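Local coordinates for protein NAD-dependent aldehyde dehydrogenase (Burkholderia multivorans, PDB 5UJU) that probably oxidises aldehydes to carboxylic acids with NAD as the cofactor, as a member of the aldehyde dehydrogenase family, at residues Ala413-Leu426 with Ala434-Val446. Numbering follows the deposited sequence.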
# COMPACT_ATOMS: atom_id res chain seq x y z
N ALA A 413 26.29 -9.08 27.58
CA ALA A 413 26.80 -9.94 26.52
C ALA A 413 28.12 -10.61 26.90
O ALA A 413 28.42 -11.71 26.41
CB ALA A 413 26.98 -9.13 25.23
N ARG A 414 28.92 -9.99 27.78
CA ARG A 414 30.19 -10.59 28.19
C ARG A 414 30.01 -11.99 28.75
O ARG A 414 30.88 -12.86 28.55
CB ARG A 414 30.90 -9.71 29.22
CG ARG A 414 31.66 -8.56 28.64
CD ARG A 414 32.49 -7.87 29.72
NE ARG A 414 33.24 -6.74 29.17
CZ ARG A 414 32.92 -5.47 29.37
NH1 ARG A 414 31.87 -5.16 30.12
NH2 ARG A 414 33.65 -4.50 28.83
N ALA A 415 28.92 -12.25 29.45
CA ALA A 415 28.72 -13.54 30.10
C ALA A 415 28.26 -14.62 29.13
O ALA A 415 28.16 -15.78 29.55
CB ALA A 415 27.70 -13.40 31.23
N VAL A 416 28.00 -14.29 27.87
CA VAL A 416 27.22 -15.18 27.02
C VAL A 416 28.05 -16.27 26.34
O VAL A 416 27.56 -17.40 26.17
CB VAL A 416 26.44 -14.33 26.01
CG1 VAL A 416 26.37 -15.00 24.64
CG2 VAL A 416 25.04 -14.06 26.54
N GLY A 417 29.29 -15.99 25.96
CA GLY A 417 30.12 -17.03 25.39
C GLY A 417 31.58 -16.90 25.78
O GLY A 417 31.89 -16.51 26.90
N ARG A 418 32.47 -17.17 24.83
CA ARG A 418 33.90 -16.92 25.02
C ARG A 418 34.23 -15.57 24.39
O ARG A 418 33.90 -15.33 23.22
CB ARG A 418 34.77 -18.01 24.40
CG ARG A 418 36.27 -17.66 24.44
CD ARG A 418 37.16 -18.70 23.74
NE ARG A 418 37.09 -19.99 24.40
CZ ARG A 418 37.96 -20.40 25.33
NH1 ARG A 418 38.97 -19.64 25.71
NH2 ARG A 418 37.80 -21.59 25.87
N VAL A 419 34.86 -14.70 25.17
CA VAL A 419 35.20 -13.38 24.67
C VAL A 419 36.43 -13.49 23.79
O VAL A 419 37.48 -13.95 24.23
CB VAL A 419 35.43 -12.39 25.83
CG1 VAL A 419 35.77 -11.02 25.26
CG2 VAL A 419 34.19 -12.32 26.70
N LEU A 420 36.30 -13.05 22.53
CA LEU A 420 37.44 -12.97 21.63
C LEU A 420 38.13 -11.61 21.73
O LEU A 420 39.35 -11.53 21.60
CB LEU A 420 36.99 -13.25 20.20
CG LEU A 420 36.53 -14.70 19.96
CD1 LEU A 420 35.82 -14.83 18.64
CD2 LEU A 420 37.71 -15.64 20.04
N LEU A 421 37.36 -10.55 21.92
CA LEU A 421 37.92 -9.22 22.08
C LEU A 421 37.03 -8.50 23.07
O LEU A 421 35.82 -8.37 22.83
CB LEU A 421 37.98 -8.45 20.76
CG LEU A 421 38.26 -6.95 20.86
CD1 LEU A 421 39.63 -6.73 21.48
CD2 LEU A 421 38.21 -6.32 19.49
N ASP A 422 37.60 -8.07 24.19
CA ASP A 422 36.80 -7.42 25.21
C ASP A 422 36.59 -5.96 24.84
O ASP A 422 37.44 -5.34 24.21
CB ASP A 422 37.45 -7.54 26.60
CG ASP A 422 36.46 -7.22 27.72
OD1 ASP A 422 35.25 -7.14 27.44
OD2 ASP A 422 36.88 -7.09 28.89
N SER A 423 35.43 -5.44 25.24
CA SER A 423 35.09 -4.04 25.09
C SER A 423 35.78 -3.22 26.17
O SER A 423 35.72 -3.56 27.36
CB SER A 423 33.57 -3.87 25.19
OG SER A 423 33.22 -2.51 25.26
N GLN A 424 36.40 -2.11 25.78
CA GLN A 424 37.11 -1.22 26.70
C GLN A 424 36.47 0.16 26.71
O GLN A 424 35.77 0.54 25.77
CB GLN A 424 38.59 -1.07 26.31
CG GLN A 424 39.32 -2.37 26.01
CD GLN A 424 39.40 -3.28 27.21
OE1 GLN A 424 39.04 -2.91 28.32
NE2 GLN A 424 39.90 -4.50 26.98
N THR A 425 36.67 0.88 27.81
CA THR A 425 36.29 2.29 27.90
C THR A 425 37.45 3.16 27.42
O THR A 425 38.59 2.99 27.87
CB THR A 425 35.91 2.66 29.34
OG1 THR A 425 34.81 1.84 29.76
CG2 THR A 425 35.51 4.13 29.44
N LEU A 426 37.15 4.11 26.54
CA LEU A 426 38.17 5.02 26.05
C LEU A 426 37.93 6.42 26.63
O LEU A 426 36.79 6.82 26.87
CB LEU A 426 38.14 5.09 24.51
CG LEU A 426 38.31 3.82 23.66
CD1 LEU A 426 38.49 4.19 22.20
CD2 LEU A 426 39.49 2.96 24.16
N ALA A 434 32.80 12.21 27.41
CA ALA A 434 32.15 11.40 26.39
C ALA A 434 32.06 9.94 26.83
O ALA A 434 32.90 9.45 27.59
CB ALA A 434 32.90 11.50 25.07
N ARG A 435 31.01 9.26 26.35
CA ARG A 435 30.74 7.85 26.62
C ARG A 435 31.21 7.05 25.41
O ARG A 435 30.52 7.01 24.38
CB ARG A 435 29.25 7.64 26.90
CG ARG A 435 28.86 6.22 27.32
CD ARG A 435 27.35 6.02 27.19
NE ARG A 435 26.62 6.88 28.11
CZ ARG A 435 25.80 7.86 27.74
NH1 ARG A 435 25.59 8.13 26.46
NH2 ARG A 435 25.20 8.59 28.67
N VAL A 436 32.39 6.44 25.50
CA VAL A 436 33.01 5.76 24.37
C VAL A 436 33.37 4.34 24.81
O VAL A 436 34.03 4.17 25.84
CB VAL A 436 34.27 6.50 23.87
CG1 VAL A 436 34.86 5.82 22.62
CG2 VAL A 436 34.00 7.97 23.60
N ARG A 437 32.96 3.35 24.01
CA ARG A 437 33.22 1.94 24.28
C ARG A 437 33.59 1.21 23.00
O ARG A 437 32.95 1.41 21.96
CB ARG A 437 31.98 1.24 24.87
CG ARG A 437 31.39 1.84 26.11
CD ARG A 437 32.33 1.66 27.28
NE ARG A 437 31.67 1.88 28.56
CZ ARG A 437 31.64 3.05 29.19
NH1 ARG A 437 32.22 4.11 28.65
NH2 ARG A 437 31.02 3.15 30.36
N THR A 438 34.61 0.35 23.07
CA THR A 438 35.07 -0.41 21.91
C THR A 438 34.22 -1.67 21.72
O THR A 438 33.52 -2.09 22.65
CB THR A 438 36.55 -0.78 22.06
OG1 THR A 438 36.75 -1.61 23.21
CG2 THR A 438 37.39 0.48 22.19
N PRO A 439 34.26 -2.30 20.54
CA PRO A 439 33.38 -3.44 20.30
C PRO A 439 33.73 -4.67 21.13
O PRO A 439 34.90 -4.95 21.44
CB PRO A 439 33.56 -3.73 18.81
CG PRO A 439 34.04 -2.43 18.22
CD PRO A 439 34.90 -1.83 19.29
N LEU A 440 32.68 -5.41 21.49
CA LEU A 440 32.79 -6.71 22.12
C LEU A 440 32.57 -7.78 21.06
O LEU A 440 31.55 -7.77 20.36
CB LEU A 440 31.75 -6.86 23.24
CG LEU A 440 31.63 -8.24 23.88
CD1 LEU A 440 32.88 -8.59 24.70
CD2 LEU A 440 30.40 -8.28 24.74
N VAL A 441 33.52 -8.71 20.94
CA VAL A 441 33.43 -9.79 19.97
C VAL A 441 33.49 -11.11 20.72
O VAL A 441 34.43 -11.35 21.49
CB VAL A 441 34.53 -9.72 18.90
CG1 VAL A 441 34.32 -10.85 17.90
CG2 VAL A 441 34.50 -8.37 18.17
N LEU A 442 32.49 -11.95 20.50
CA LEU A 442 32.34 -13.20 21.23
C LEU A 442 32.38 -14.38 20.27
O LEU A 442 32.08 -14.26 19.08
CB LEU A 442 31.03 -13.23 22.02
CG LEU A 442 30.87 -12.06 22.99
CD1 LEU A 442 29.42 -11.67 23.14
CD2 LEU A 442 31.46 -12.41 24.33
N GLN A 443 32.75 -15.54 20.81
CA GLN A 443 32.69 -16.78 20.06
C GLN A 443 31.50 -17.59 20.56
O GLN A 443 31.34 -17.77 21.77
CB GLN A 443 33.98 -17.59 20.21
CG GLN A 443 33.94 -18.93 19.49
CD GLN A 443 35.25 -19.72 19.59
OE1 GLN A 443 36.33 -19.15 19.72
NE2 GLN A 443 35.13 -21.03 19.52
N LEU A 444 30.68 -18.07 19.63
CA LEU A 444 29.59 -18.99 19.94
C LEU A 444 29.65 -20.20 19.01
O LEU A 444 30.42 -20.26 18.05
CB LEU A 444 28.23 -18.31 19.81
CG LEU A 444 27.95 -17.28 20.90
CD1 LEU A 444 26.60 -16.61 20.63
CD2 LEU A 444 27.98 -17.95 22.25
N ASP A 445 28.82 -21.18 19.33
CA ASP A 445 28.55 -22.33 18.49
C ASP A 445 27.12 -22.22 17.97
O ASP A 445 26.30 -21.53 18.56
CB ASP A 445 28.74 -23.65 19.25
CG ASP A 445 28.55 -24.87 18.37
OD1 ASP A 445 29.48 -25.22 17.61
OD2 ASP A 445 27.45 -25.47 18.42
N VAL A 446 26.85 -22.92 16.86
CA VAL A 446 25.51 -22.90 16.27
C VAL A 446 24.45 -23.38 17.26
O VAL A 446 23.28 -22.99 17.15
CB VAL A 446 25.51 -23.73 14.97
CG1 VAL A 446 25.74 -25.20 15.26
CG2 VAL A 446 24.22 -23.52 14.21
O HOH W 1 37.27 -3.96 21.88
O HOH W 2 34.18 6.99 27.75
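Val441 O accepts hydrogen bonds from Leu420 N, at 2.7 Å, and Leu421 N, and this shared acceptor marks a classic beta bulge where 418-421 runs antiparallel to 440-445; within this chain 418-421 is an outermost strand of the mixed sheet of what is, in this family, the catalytic domain. Val441 N returns a nearly straight bond (173°) to Leu421 O, and Gln443 N reaches Arg418 O at 2.7 Å on the other side of the bulge. Beyond Leu421 side-chain hydroxyls help the pairing. Ser423 OG donates to Thr438 O at 2.7 Å, while Thr438 OG1, lodged between its own N and carbonyl carbon (chi1 61°), receives Gln424 N at 2.6 Å; Thr438 N bonds to Gln424 O. The same hydroxyl donates to a water that gives its protons to Asp422 O and Pro439 O, bridging the gap in direct backbone bonding. Arg414 sends an extended chain back to this loop; its NE forms a salt bridge with Asp422 OD1 at 2.7 Å, on the syn lone pair and in the guanidinium plane. Against the aliphatic part of that chain, Leu440 fits between helix and strand, CD2 against Ala413 CB and CD1 against Val419 CG1. Leu442 packs CD2 on Val419 CG2 (3.6 Å) and CD1 near Ala413 CB, and also touches Phe462 of the next strand, whereas Leu421 turns to the opposite face, against helix 373-388. Farther along, Thr425 OG1 sits over one face of the Arg437 guanidinium, 3.2 Å above its plane and offset toward the rim.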